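Local coordinates for protein Rna-directed RNA polymerase (Infectious pancreatic necrosis virus, PDB 3ZED) that probably copies the viral RNA genome as an RNA-directed RNA polymerase, occurring both free and covalently attached to the genomic RNA, at residues I368-R373 with F690-R695; A38-D43 with S163-L168; D282-V287 with K734-T739; G248-G253 with F294-C299; P144-Q149 with W622-L627. One frame throughout, in Å; residues are numbered along the deposited sequence.

In the fold
Interactions 2 and 4 lie within the palm region, their centres about 24 Å apart, and side chains of both rest on strand 456-459 of the mixed sheet. Interactions 3 and 4 are also about 24 Å apart between centres and share helix 283-293, which starts in interaction 3 and runs out into residues 294-299. Along the chain, interaction 2 closes before interaction 4 opens; interaction 4 is nested inside the loop closed by interaction 5, and interaction 1 inside that closed by interaction 3. Interaction 5 joins palm to thumb, interactions 1 and 3 palm to C-terminal region. The loops of interactions 3 and 5, about 63 Å apart between centres, cross, so the contacts tie together parts far apart in sequence.

Interaction 1: I368-R373 with F690-R695; sequences IMTIIR and FDPKAR
Phe690 brings the CD2, CE2 and CZ atoms of its ring to Thr370 and Ile371, two successive residues of helix 364-377, and these three residues bury most of the contact. The ring atoms are shared out: CD2 faces Thr370, while CE2 and CZ face Ile371. The closest approach is Ile371 CD1 to Phe690 CZ at 3.7 Å, with CD1 coming in obliquely. Ile371 CG1 sits in the plane of the ring at its edge, 4.0 Å from Phe690 CZ. With chi1 at -71°, CG1 stands beside the backbone N, and from there the ethyl branch extends toward the loop. Thr370 turns its methyl to the loop, where CG2 meets Pro692 CG at 3.8 Å. Its OG1 is hydrogen-bonded to Asp366 O one turn earlier in the helix.

The contact fastens a loop of the C-terminal region, between helices 677-683 and 706-714, to a helix of the palm region. Other residues of this helix segment, Ile368, Met369 and Ile372, pack on strands 382-386 and 556-560 and on helix 524-533.

The loop is folded tightly on itself. Pro692 N lies 4.0 Å above the plane of the Phe690 ring, over its centre. Arg695 bends back so that NE gives Pro692 O a nearly straight bond of 2.8 Å (N-H...O 174°), in the carbonyl plane and on a lone pair. Its NH1 is hydrogen-bonded to Ile347 O. With NE and NH1 both bonded, the guanidinium has one face covered by Ile371, CD1 lying 3.9 Å from Arg695 NH1.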
# COMPACT_ATOMS: atom_id res chain seq x y z
N ILE B 368 3.50 -21.32 -6.28
CA ILE B 368 2.29 -21.29 -5.45
C ILE B 368 1.48 -22.58 -5.66
O ILE B 368 1.10 -23.22 -4.68
CB ILE B 368 1.44 -20.02 -5.78
CG1 ILE B 368 2.12 -18.73 -5.29
CG2 ILE B 368 -0.04 -20.14 -5.27
CD1 ILE B 368 2.19 -18.51 -3.83
N MET B 369 1.27 -22.99 -6.94
CA MET B 369 0.51 -24.21 -7.27
C MET B 369 1.21 -25.47 -6.73
O MET B 369 0.51 -26.37 -6.27
CB MET B 369 0.25 -24.32 -8.77
CG MET B 369 -0.73 -23.26 -9.28
SD MET B 369 -2.38 -23.27 -8.48
CE MET B 369 -2.98 -24.90 -8.95
N THR B 370 2.56 -25.50 -6.71
CA THR B 370 3.34 -26.60 -6.12
C THR B 370 3.06 -26.65 -4.61
O THR B 370 2.78 -27.72 -4.08
CB THR B 370 4.84 -26.44 -6.45
OG1 THR B 370 5.01 -26.52 -7.86
CG2 THR B 370 5.71 -27.52 -5.80
N ILE B 371 3.09 -25.49 -3.93
CA ILE B 371 2.83 -25.38 -2.49
C ILE B 371 1.39 -25.86 -2.20
O ILE B 371 1.21 -26.67 -1.30
CB ILE B 371 3.13 -23.95 -1.94
CG1 ILE B 371 4.66 -23.69 -1.91
CG2 ILE B 371 2.54 -23.76 -0.53
CD1 ILE B 371 5.04 -22.21 -2.09
N ILE B 372 0.40 -25.42 -3.02
CA ILE B 372 -1.01 -25.81 -2.88
C ILE B 372 -1.18 -27.33 -3.08
O ILE B 372 -1.82 -27.98 -2.26
CB ILE B 372 -1.93 -24.98 -3.82
CG1 ILE B 372 -2.06 -23.52 -3.31
CG2 ILE B 372 -3.32 -25.65 -4.02
CD1 ILE B 372 -2.75 -22.53 -4.33
N ARG B 373 -0.60 -27.88 -4.17
CA ARG B 373 -0.71 -29.31 -4.51
C ARG B 373 -0.09 -30.19 -3.42
O ARG B 373 -0.71 -31.19 -3.05
CB ARG B 373 -0.10 -29.61 -5.89
CG ARG B 373 -1.01 -29.15 -7.05
CD ARG B 373 -0.40 -29.43 -8.41
NE ARG B 373 0.54 -28.38 -8.80
CZ ARG B 373 1.32 -28.40 -9.88
NH1 ARG B 373 1.29 -29.45 -10.71
NH2 ARG B 373 2.13 -27.38 -10.14
N PHE B 690 12.32 -25.06 -8.52
CA PHE B 690 11.74 -24.89 -7.20
C PHE B 690 11.61 -26.20 -6.44
O PHE B 690 10.98 -27.16 -6.92
CB PHE B 690 10.36 -24.20 -7.29
CG PHE B 690 9.64 -23.96 -5.97
CD1 PHE B 690 10.24 -23.21 -4.96
CD2 PHE B 690 8.33 -24.40 -5.78
CE1 PHE B 690 9.55 -22.92 -3.77
CE2 PHE B 690 7.64 -24.11 -4.59
CZ PHE B 690 8.26 -23.38 -3.60
N ASP B 691 12.15 -26.18 -5.22
CA ASP B 691 12.04 -27.24 -4.23
C ASP B 691 11.50 -26.56 -2.98
O ASP B 691 12.23 -25.74 -2.40
CB ASP B 691 13.41 -27.93 -4.00
CG ASP B 691 13.42 -29.09 -3.01
OD1 ASP B 691 12.32 -29.48 -2.53
OD2 ASP B 691 14.52 -29.63 -2.74
N PRO B 692 10.21 -26.80 -2.60
CA PRO B 692 9.64 -26.11 -1.42
C PRO B 692 10.40 -26.38 -0.11
O PRO B 692 10.49 -25.49 0.74
CB PRO B 692 8.20 -26.65 -1.33
CG PRO B 692 7.89 -27.26 -2.66
CD PRO B 692 9.22 -27.71 -3.23
N LYS B 693 10.96 -27.60 0.04
CA LYS B 693 11.73 -28.02 1.22
C LYS B 693 13.06 -27.25 1.33
O LYS B 693 13.60 -27.12 2.43
CB LYS B 693 11.99 -29.53 1.19
N ALA B 694 13.57 -26.74 0.19
CA ALA B 694 14.83 -26.00 0.11
C ALA B 694 14.68 -24.51 0.50
O ALA B 694 15.70 -23.82 0.63
CB ALA B 694 15.41 -26.12 -1.28
N ARG B 695 13.43 -24.01 0.67
CA ARG B 695 13.16 -22.63 1.08
C ARG B 695 13.76 -22.35 2.46
O ARG B 695 13.52 -23.12 3.39
CB ARG B 695 11.65 -22.35 1.13
CG ARG B 695 10.97 -22.16 -0.23
CD ARG B 695 9.47 -22.02 -0.04
NE ARG B 695 8.89 -23.18 0.64
CZ ARG B 695 7.72 -23.17 1.27
NH1 ARG B 695 6.98 -22.07 1.32
NH2 ARG B 695 7.28 -24.27 1.86

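Interaction 2: A38-D43 with S163-L168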
# COMPACT_ATOMS: atom_id res chain seq x y z
N ALA B 38 -24.88 12.52 -12.85
CA ALA B 38 -25.92 13.46 -12.46
C ALA B 38 -25.30 14.67 -11.77
O ALA B 38 -24.16 14.59 -11.30
CB ALA B 38 -26.91 12.77 -11.51
N LYS B 39 -26.05 15.78 -11.70
CA LYS B 39 -25.61 16.97 -10.97
C LYS B 39 -25.39 16.55 -9.52
O LYS B 39 -26.14 15.69 -9.01
CB LYS B 39 -26.63 18.12 -11.10
CG LYS B 39 -26.78 18.67 -12.52
CD LYS B 39 -28.01 19.57 -12.65
CE LYS B 39 -28.39 19.88 -14.08
NZ LYS B 39 -27.58 20.99 -14.65
N ASP B 40 -24.31 17.04 -8.89
CA ASP B 40 -23.97 16.64 -7.53
C ASP B 40 -24.52 17.65 -6.53
O ASP B 40 -23.96 18.75 -6.43
CB ASP B 40 -22.45 16.49 -7.39
CG ASP B 40 -21.99 15.76 -6.15
OD1 ASP B 40 -22.77 15.70 -5.17
OD2 ASP B 40 -20.85 15.27 -6.14
N PRO B 41 -25.59 17.31 -5.75
CA PRO B 41 -26.15 18.29 -4.81
C PRO B 41 -25.25 18.57 -3.60
O PRO B 41 -25.53 19.52 -2.89
CB PRO B 41 -27.48 17.66 -4.37
CG PRO B 41 -27.28 16.22 -4.54
CD PRO B 41 -26.36 16.05 -5.73
N LEU B 42 -24.19 17.79 -3.38
CA LEU B 42 -23.30 18.01 -2.23
C LEU B 42 -21.93 18.61 -2.66
O LEU B 42 -20.98 18.52 -1.89
CB LEU B 42 -23.07 16.71 -1.42
CG LEU B 42 -24.28 15.87 -0.97
CD1 LEU B 42 -23.82 14.54 -0.35
CD2 LEU B 42 -25.21 16.64 -0.03
N ASP B 43 -21.85 19.26 -3.85
CA ASP B 43 -20.60 19.84 -4.36
C ASP B 43 -20.29 21.25 -3.78
O ASP B 43 -19.45 21.98 -4.32
CB ASP B 43 -20.60 19.89 -5.91
CG ASP B 43 -21.56 20.87 -6.57
OD1 ASP B 43 -22.42 21.45 -5.85
OD2 ASP B 43 -21.46 21.06 -7.80
N SER B 163 -17.33 11.34 -7.52
CA SER B 163 -17.99 12.61 -7.19
C SER B 163 -17.80 12.97 -5.72
O SER B 163 -17.29 12.16 -4.96
CB SER B 163 -19.49 12.52 -7.50
OG SER B 163 -20.17 11.58 -6.68
N TYR B 164 -18.23 14.19 -5.33
CA TYR B 164 -18.19 14.65 -3.93
C TYR B 164 -19.13 13.77 -3.08
O TYR B 164 -18.72 13.31 -2.03
CB TYR B 164 -18.57 16.13 -3.80
CG TYR B 164 -17.46 17.11 -4.09
CD1 TYR B 164 -16.37 17.23 -3.23
CD2 TYR B 164 -17.53 17.98 -5.18
CE1 TYR B 164 -15.36 18.16 -3.47
CE2 TYR B 164 -16.53 18.92 -5.42
CZ TYR B 164 -15.45 19.01 -4.56
OH TYR B 164 -14.48 19.95 -4.81
N SER B 165 -20.36 13.50 -3.58
CA SER B 165 -21.34 12.64 -2.91
C SER B 165 -20.74 11.24 -2.67
O SER B 165 -20.86 10.69 -1.57
CB SER B 165 -22.63 12.55 -3.72
OG SER B 165 -23.42 13.72 -3.59
N GLY B 166 -20.11 10.69 -3.72
CA GLY B 166 -19.42 9.40 -3.66
C GLY B 166 -18.39 9.38 -2.54
O GLY B 166 -18.44 8.48 -1.69
N GLN B 167 -17.51 10.44 -2.48
CA GLN B 167 -16.47 10.61 -1.46
C GLN B 167 -17.06 10.74 -0.05
O GLN B 167 -16.55 10.12 0.88
CB GLN B 167 -15.59 11.86 -1.75
CG GLN B 167 -14.67 11.72 -2.96
CD GLN B 167 -13.66 12.82 -2.97
OE1 GLN B 167 -13.90 13.90 -3.50
NE2 GLN B 167 -12.51 12.60 -2.35
N LEU B 168 -18.12 11.55 0.10
CA LEU B 168 -18.79 11.81 1.38
C LEU B 168 -19.49 10.54 1.92
O LEU B 168 -19.34 10.24 3.10
CB LEU B 168 -19.77 12.98 1.25
CG LEU B 168 -19.11 14.36 1.02
CD1 LEU B 168 -20.12 15.39 0.54
CD2 LEU B 168 -18.39 14.86 2.26
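Leu42 and Asp43 pass closest to the first turn of helix 164-179, with Leu42 CA 5.8 Å from Ser165 CA and Asp43 CA next to that of Tyr164. Residues 40-43 make a type I beta turn, and an Asx turn from Asp40 to Leu42 overlaps it; both sit at the N-terminal end of the helix, within the palm region. Ser163 is the N-cap, its OG accepting from Gly166 N; the same hydroxyl is hydrogen-bonded to Asp315.

Asp40 adds a second polar group to this helix start. Its CG lies anti to the backbone N (chi1 -166°), which sends the carboxylate across to the helix. OD2 takes Ser165 N on its syn lone pair at 3.2 Å, and a weak bond from Tyr164 N reaches the same oxygen. A carboxylate facing the amides of a first helical turn would be favoured by the helix dipole. Carbon contacts accompany this polar centre. Leu42 CB meets Leu168 CD1 at 3.8 Å, and both leucines also touch Phe51 of helix 45-54. Asp43 lays CB 3.7 Å from Tyr164 CD2.

OD1 of Asp40 is gripped twice, from opposite faces of the carboxylate plane: Ser165 OG donates to it at 2.6 Å, and Leu42 N closes the Asx turn on it at 3.1 Å.

Interaction 3: D282-V287 with K734-T739; sequences DPEAGV and KLRVST
Two first torsions bring Glu284 and Arg736 together: in Glu284, CG stands anti to the backbone N (chi1 -162°), and in Arg736 it is tucked between the backbone N and the carbonyl carbon (chi1 63°). Bends at chi2 of the glutamate and chi3 of the arginine then bring the guanidinium edge to the carboxylate. The setting is an N-capped helix start packed on a 3-10 turn. Asp282 OD1 caps helix 283-293 through Ala285 N, and residues 737-739 form the turn leading into helix 740-752, so palm and C-terminal regions join here.

The two flat groups are nearly coplanar, 13° apart. Arg736 NH2 donates to the syn lone pair of Glu284 OE2 at 3.2 Å, making a salt bridge, while Arg736 NH1 is hydrogen-bonded to Asn776 O. Glu784 brings a like charge close to Glu284 OE1, which the arginine probably offsets.

Beside this polar pair, Val737 packs into the start of the helix. Its CG1 comes within 3.6 Å of Glu284 CA and also touches Val287 CB at 3.8 Å. The Pro283 ring lies against the backbone of the turn, with CB 3.6 Å from Val737 O and CG 3.7 Å from Ser738 O. Within the turn, Arg736 O accepts from the backbone N of Thr739 and also from the hydroxyl of that residue, Thr739 OG1 lying 2.6 Å from Arg736 O.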
# COMPACT_ATOMS: atom_id res chain seq x y z
N ASP B 282 9.69 21.01 30.55
CA ASP B 282 8.29 20.62 30.51
C ASP B 282 8.01 19.86 29.18
O ASP B 282 7.53 20.47 28.22
CB ASP B 282 7.37 21.86 30.69
CG ASP B 282 5.89 21.59 30.93
OD1 ASP B 282 5.44 20.44 30.67
OD2 ASP B 282 5.18 22.53 31.34
N PRO B 283 8.35 18.54 29.09
CA PRO B 283 8.11 17.80 27.84
C PRO B 283 6.64 17.77 27.41
O PRO B 283 6.37 17.79 26.21
CB PRO B 283 8.63 16.39 28.13
CG PRO B 283 9.55 16.55 29.30
CD PRO B 283 8.95 17.66 30.11
N GLU B 284 5.69 17.76 28.37
CA GLU B 284 4.27 17.74 28.02
C GLU B 284 3.85 19.01 27.25
O GLU B 284 3.30 18.89 26.15
CB GLU B 284 3.37 17.51 29.23
CG GLU B 284 1.98 17.05 28.84
CD GLU B 284 1.32 16.12 29.84
OE1 GLU B 284 1.61 14.90 29.81
OE2 GLU B 284 0.51 16.62 30.65
N ALA B 285 4.12 20.21 27.80
CA ALA B 285 3.76 21.47 27.15
C ALA B 285 4.55 21.66 25.84
O ALA B 285 3.98 22.13 24.86
CB ALA B 285 4.02 22.65 28.08
N GLY B 286 5.82 21.27 25.86
CA GLY B 286 6.74 21.38 24.73
C GLY B 286 6.35 20.51 23.56
O GLY B 286 6.26 21.02 22.43
N VAL B 287 6.12 19.21 23.80
CA VAL B 287 5.74 18.23 22.76
C VAL B 287 4.37 18.61 22.19
O VAL B 287 4.22 18.64 20.96
CB VAL B 287 5.80 16.77 23.28
CG1 VAL B 287 5.06 15.79 22.37
CG2 VAL B 287 7.25 16.32 23.47
N LYS B 734 3.18 2.87 26.93
CA LYS B 734 2.31 2.96 28.11
C LYS B 734 2.49 4.24 28.92
O LYS B 734 1.55 4.66 29.59
CB LYS B 734 2.54 1.74 29.03
CG LYS B 734 2.15 0.40 28.39
CD LYS B 734 3.04 -0.72 28.89
CE LYS B 734 2.63 -2.06 28.36
NZ LYS B 734 3.54 -3.13 28.84
N LEU B 735 3.68 4.87 28.90
CA LEU B 735 3.95 6.07 29.71
C LEU B 735 3.52 7.38 29.04
O LEU B 735 3.68 7.53 27.83
CB LEU B 735 5.43 6.13 30.06
CG LEU B 735 5.94 5.12 31.09
CD1 LEU B 735 7.41 4.80 30.85
CD2 LEU B 735 5.73 5.64 32.51
N ARG B 736 3.02 8.34 29.84
CA ARG B 736 2.57 9.66 29.35
C ARG B 736 3.75 10.53 28.87
O ARG B 736 4.91 10.28 29.23
CB ARG B 736 1.71 10.40 30.40
CG ARG B 736 2.44 10.75 31.69
CD ARG B 736 1.51 11.28 32.75
NE ARG B 736 1.01 12.63 32.47
CZ ARG B 736 0.04 13.23 33.16
NH1 ARG B 736 -0.54 12.61 34.18
NH2 ARG B 736 -0.35 14.45 32.83
N VAL B 737 3.43 11.57 28.05
CA VAL B 737 4.36 12.48 27.38
C VAL B 737 5.21 13.32 28.38
O VAL B 737 6.35 13.65 28.05
CB VAL B 737 3.58 13.33 26.33
CG1 VAL B 737 4.21 14.68 26.06
CG2 VAL B 737 3.42 12.56 25.03
N SER B 738 4.71 13.60 29.61
CA SER B 738 5.46 14.37 30.62
C SER B 738 6.74 13.63 31.10
O SER B 738 7.68 14.28 31.55
CB SER B 738 4.58 14.71 31.82
OG SER B 738 4.10 13.52 32.43
N THR B 739 6.79 12.28 30.95
CA THR B 739 7.90 11.40 31.35
C THR B 739 8.93 11.17 30.23
O THR B 739 9.84 10.35 30.41
CB THR B 739 7.35 10.00 31.76
OG1 THR B 739 6.90 9.27 30.60
CG2 THR B 739 6.25 10.07 32.81

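Interaction 4: G248-G253 with F294-C299; sequences GLPYIG and FWYLSC
In the loop predicted to bind GTP, residues 248-255, Leu249 and Pro250 pack against Tyr296 and Cys299. Pro250 follows a cis peptide bond, and Tyr251 N bonds back to Gly248 O at 2.9 Å, so the chain makes a type VI turn with the proline on its bend. Pro250 CG meets the Tyr296 ring obliquely, 3.6 Å from CE1. It also lies over one face of the Tyr251 ring, offset toward the rim.

The other segment is a 3-10 turn, 295-298, leading from helix 283-293 into strand 299-310 of the palm's mixed sheet. Here Tyr296 CG lies between the backbone N and the carbonyl carbon (chi1 52°), which brings the CD1-CE1 side of the ring to Pro250. Tyr296 CB in turn sits over the centre of the Trp295 ring, and Trp295 NE1 is hydrogen-bonded to Ala64 O.

Leu249 CD1 packs against the strand's first residue, 3.7 Å from Cys299 CB, and lies 4.1 Å from Tyr296 CB. A water bridges the two backbones: it accepts from Leu249 N at 2.9 Å and donates to Cys299 O at 2.9 Å.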
# COMPACT_ATOMS: atom_id res chain seq x y z
N GLY B 248 0.72 17.65 -0.76
CA GLY B 248 -0.20 17.68 0.38
C GLY B 248 -0.05 18.99 1.12
O GLY B 248 0.61 19.92 0.64
N LEU B 249 -0.65 19.07 2.32
CA LEU B 249 -0.56 20.27 3.16
C LEU B 249 0.90 20.52 3.59
O LEU B 249 1.64 19.56 3.79
CB LEU B 249 -1.46 20.18 4.41
CG LEU B 249 -2.97 20.13 4.21
CD1 LEU B 249 -3.68 20.18 5.54
CD2 LEU B 249 -3.46 21.29 3.37
N PRO B 250 1.35 21.79 3.66
CA PRO B 250 0.60 23.04 3.44
C PRO B 250 0.78 23.60 2.02
O PRO B 250 0.69 24.82 1.83
CB PRO B 250 1.20 23.97 4.51
CG PRO B 250 2.64 23.48 4.70
CD PRO B 250 2.72 22.08 4.12
N TYR B 251 1.01 22.72 1.02
CA TYR B 251 1.23 23.17 -0.36
C TYR B 251 0.20 22.61 -1.34
O TYR B 251 0.55 21.80 -2.21
CB TYR B 251 2.67 22.84 -0.82
CG TYR B 251 3.72 23.36 0.14
CD1 TYR B 251 3.98 24.72 0.26
CD2 TYR B 251 4.42 22.49 0.97
CE1 TYR B 251 4.91 25.21 1.18
CE2 TYR B 251 5.35 22.96 1.90
CZ TYR B 251 5.57 24.32 2.00
OH TYR B 251 6.50 24.79 2.90
N ILE B 252 -1.05 23.10 -1.27
CA ILE B 252 -2.11 22.67 -2.19
C ILE B 252 -1.80 23.20 -3.61
O ILE B 252 -1.42 24.37 -3.78
CB ILE B 252 -3.52 23.10 -1.69
CG1 ILE B 252 -3.93 22.28 -0.43
CG2 ILE B 252 -4.59 22.96 -2.80
CD1 ILE B 252 -4.93 22.97 0.47
N GLY B 253 -1.94 22.31 -4.58
CA GLY B 253 -1.70 22.60 -5.99
C GLY B 253 -0.27 22.38 -6.43
O GLY B 253 0.07 22.68 -7.58
N PHE B 294 2.56 22.16 14.10
CA PHE B 294 2.65 21.37 12.88
C PHE B 294 1.40 20.47 12.69
O PHE B 294 1.51 19.41 12.08
CB PHE B 294 3.92 20.50 12.91
CG PHE B 294 5.22 21.26 12.77
CD1 PHE B 294 5.78 21.49 11.52
CD2 PHE B 294 5.90 21.71 13.89
CE1 PHE B 294 7.00 22.18 11.39
CE2 PHE B 294 7.11 22.39 13.77
CZ PHE B 294 7.66 22.62 12.52
N TRP B 295 0.21 20.90 13.19
CA TRP B 295 -1.06 20.15 13.12
C TRP B 295 -1.33 19.63 11.70
O TRP B 295 -1.83 18.51 11.55
CB TRP B 295 -2.26 21.01 13.59
CG TRP B 295 -2.63 22.14 12.66
CD1 TRP B 295 -2.19 23.43 12.71
CD2 TRP B 295 -3.46 22.05 11.48
NE1 TRP B 295 -2.70 24.16 11.66
CE2 TRP B 295 -3.45 23.32 10.86
CE3 TRP B 295 -4.20 21.01 10.88
CZ2 TRP B 295 -4.17 23.59 9.69
CZ3 TRP B 295 -4.88 21.27 9.70
CH2 TRP B 295 -4.89 22.56 9.13
N TYR B 296 -0.99 20.44 10.66
CA TYR B 296 -1.26 20.18 9.25
C TYR B 296 -0.49 18.97 8.73
O TYR B 296 -0.88 18.41 7.70
CB TYR B 296 -0.99 21.44 8.41
CG TYR B 296 0.37 22.06 8.62
CD1 TYR B 296 1.47 21.65 7.86
CD2 TYR B 296 0.56 23.08 9.55
CE1 TYR B 296 2.73 22.20 8.07
CE2 TYR B 296 1.81 23.65 9.75
CZ TYR B 296 2.89 23.22 9.00
OH TYR B 296 4.13 23.79 9.18
N LEU B 297 0.55 18.53 9.46
CA LEU B 297 1.31 17.34 9.11
C LEU B 297 0.51 16.06 9.42
O LEU B 297 0.93 14.96 9.04
CB LEU B 297 2.67 17.31 9.82
CG LEU B 297 3.72 18.36 9.40
CD1 LEU B 297 5.06 18.06 10.03
CD2 LEU B 297 3.88 18.44 7.88
N SER B 298 -0.67 16.20 10.05
CA SER B 298 -1.56 15.07 10.36
C SER B 298 -2.88 15.13 9.58
O SER B 298 -3.80 14.38 9.89
CB SER B 298 -1.86 15.03 11.85
OG SER B 298 -2.81 16.02 12.19
N CYS B 299 -2.98 16.05 8.60
CA CYS B 299 -4.21 16.26 7.83
C CYS B 299 -3.96 15.95 6.37
O CYS B 299 -3.16 16.62 5.71
CB CYS B 299 -4.73 17.68 8.03
SG CYS B 299 -6.40 17.98 7.38
O HOH W 1 -2.07 16.65 3.03

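Interaction 5: P144-Q149 with W622-L627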
# COMPACT_ATOMS: atom_id res chain seq x y z
N PRO B 144 -19.28 -15.60 -27.38
CA PRO B 144 -20.50 -14.81 -27.03
C PRO B 144 -20.47 -14.26 -25.60
O PRO B 144 -20.84 -13.10 -25.40
CB PRO B 144 -21.64 -15.82 -27.24
CG PRO B 144 -21.09 -16.80 -28.26
CD PRO B 144 -19.64 -16.95 -27.86
N GLU B 145 -19.98 -15.05 -24.64
CA GLU B 145 -19.86 -14.62 -23.25
C GLU B 145 -18.84 -13.49 -23.10
O GLU B 145 -19.06 -12.61 -22.29
CB GLU B 145 -19.50 -15.80 -22.33
CG GLU B 145 -19.74 -15.55 -20.85
CD GLU B 145 -21.13 -15.11 -20.39
OE1 GLU B 145 -22.14 -15.51 -21.01
OE2 GLU B 145 -21.19 -14.37 -19.38
N THR B 146 -17.75 -13.50 -23.90
CA THR B 146 -16.74 -12.44 -23.83
C THR B 146 -17.34 -11.13 -24.35
O THR B 146 -17.18 -10.09 -23.71
CB THR B 146 -15.48 -12.83 -24.62
OG1 THR B 146 -14.92 -14.02 -24.06
CG2 THR B 146 -14.42 -11.73 -24.63
N LEU B 147 -18.03 -11.17 -25.51
CA LEU B 147 -18.68 -9.99 -26.07
C LEU B 147 -19.70 -9.39 -25.08
O LEU B 147 -19.67 -8.19 -24.81
CB LEU B 147 -19.37 -10.30 -27.43
CG LEU B 147 -20.09 -9.10 -28.11
CD1 LEU B 147 -19.12 -7.95 -28.37
CD2 LEU B 147 -20.80 -9.53 -29.43
N ARG B 148 -20.60 -10.24 -24.54
CA ARG B 148 -21.63 -9.78 -23.60
C ARG B 148 -21.01 -9.12 -22.37
O ARG B 148 -21.45 -8.04 -21.96
CB ARG B 148 -22.53 -10.95 -23.19
CG ARG B 148 -23.55 -11.28 -24.26
CD ARG B 148 -24.52 -12.36 -23.81
NE ARG B 148 -24.92 -13.20 -24.94
CZ ARG B 148 -24.54 -14.46 -25.11
NH1 ARG B 148 -23.76 -15.05 -24.20
NH2 ARG B 148 -24.95 -15.14 -26.17
N GLN B 149 -19.93 -9.74 -21.83
CA GLN B 149 -19.25 -9.22 -20.64
C GLN B 149 -18.62 -7.86 -20.88
O GLN B 149 -18.81 -6.96 -20.05
CB GLN B 149 -18.22 -10.23 -20.14
CG GLN B 149 -18.89 -11.38 -19.40
CD GLN B 149 -17.95 -12.51 -19.07
OE1 GLN B 149 -16.79 -12.55 -19.52
NE2 GLN B 149 -18.45 -13.47 -18.32
N TRP B 622 -4.43 -13.09 -24.09
CA TRP B 622 -3.89 -14.06 -25.03
C TRP B 622 -4.66 -15.37 -24.96
O TRP B 622 -4.72 -16.06 -25.95
CB TRP B 622 -2.38 -14.34 -24.78
CG TRP B 622 -2.05 -14.92 -23.43
CD1 TRP B 622 -1.70 -14.23 -22.32
CD2 TRP B 622 -2.05 -16.31 -23.06
NE1 TRP B 622 -1.50 -15.09 -21.27
CE2 TRP B 622 -1.69 -16.38 -21.70
CE3 TRP B 622 -2.30 -17.51 -23.76
CZ2 TRP B 622 -1.57 -17.60 -21.01
CZ3 TRP B 622 -2.18 -18.72 -23.08
CH2 TRP B 622 -1.83 -18.75 -21.72
N ASN B 623 -5.22 -15.72 -23.77
CA ASN B 623 -5.91 -16.97 -23.55
C ASN B 623 -7.43 -16.84 -23.76
O ASN B 623 -8.14 -17.82 -23.54
CB ASN B 623 -5.59 -17.54 -22.15
CG ASN B 623 -5.75 -19.04 -22.09
OD1 ASN B 623 -5.42 -19.76 -23.02
ND2 ASN B 623 -6.33 -19.54 -21.02
N ASN B 624 -7.92 -15.68 -24.21
CA ASN B 624 -9.34 -15.47 -24.52
C ASN B 624 -9.41 -15.34 -26.05
O ASN B 624 -8.92 -14.33 -26.57
CB ASN B 624 -9.89 -14.25 -23.79
CG ASN B 624 -11.36 -14.05 -23.99
OD1 ASN B 624 -11.87 -13.93 -25.11
ND2 ASN B 624 -12.08 -13.95 -22.91
N PRO B 625 -9.94 -16.34 -26.80
CA PRO B 625 -9.81 -16.29 -28.26
C PRO B 625 -10.48 -15.10 -28.92
O PRO B 625 -9.87 -14.52 -29.81
CB PRO B 625 -10.37 -17.64 -28.74
CG PRO B 625 -11.20 -18.14 -27.60
CD PRO B 625 -10.50 -17.64 -26.36
N LEU B 626 -11.67 -14.71 -28.49
CA LEU B 626 -12.29 -13.54 -29.09
C LEU B 626 -11.50 -12.27 -28.75
O LEU B 626 -11.22 -11.46 -29.64
CB LEU B 626 -13.75 -13.38 -28.66
CG LEU B 626 -14.59 -12.40 -29.52
CD1 LEU B 626 -14.85 -12.96 -30.91
CD2 LEU B 626 -15.88 -12.01 -28.81
N LEU B 627 -11.14 -12.10 -27.49
CA LEU B 627 -10.42 -10.92 -27.04
C LEU B 627 -9.05 -10.81 -27.72
O LEU B 627 -8.69 -9.72 -28.15
CB LEU B 627 -10.27 -10.91 -25.49
CG LEU B 627 -9.55 -9.71 -24.86
CD1 LEU B 627 -10.24 -8.39 -25.21
CD2 LEU B 627 -9.46 -9.88 -23.34
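Thr146 and Asn624 form the tight part of this contact, their side chains meeting from opposite directions. Asn624 ND2 donates to Thr146 OG1 at 3.1 Å, with an N-H...O angle of 148° and the hydroxyl lying close to the amide plane. The same hydroxyl is also hydrogen-bonded to Thr142 O, so Thr146 OG1 has one partner across the contact and another just before its own helix. A chi1 of -60° sets OG1 beside the backbone N and CG2 anti to it, and Thr146 CG2 also lies against the amide, 3.4 Å from Asn624 OD1. That oxygen has its own task as the N-cap of helix 625-645, accepting from Leu627 N at 3.1 Å. The amide thus joins the cap to helix 143-156.

Away from this pair the fit is looser. Leu626 CD2 approaches Leu147 CB at 4.1 Å, and Thr146 CG2 stands 4.3 Å from Leu627 CB. Farther round helix 143-156 the exposed Arg148 and Glu145 make a long salt bridge, Arg148 NH1 to Glu145 OE1 3.6 Å.

The contact joins the palm region to the thumb region at the start of a thumb helix. Leu147 also packs on Leu128, Thr132 and Leu135 of helix 125-137, and Leu627 touches Leu583 of helix 580-588.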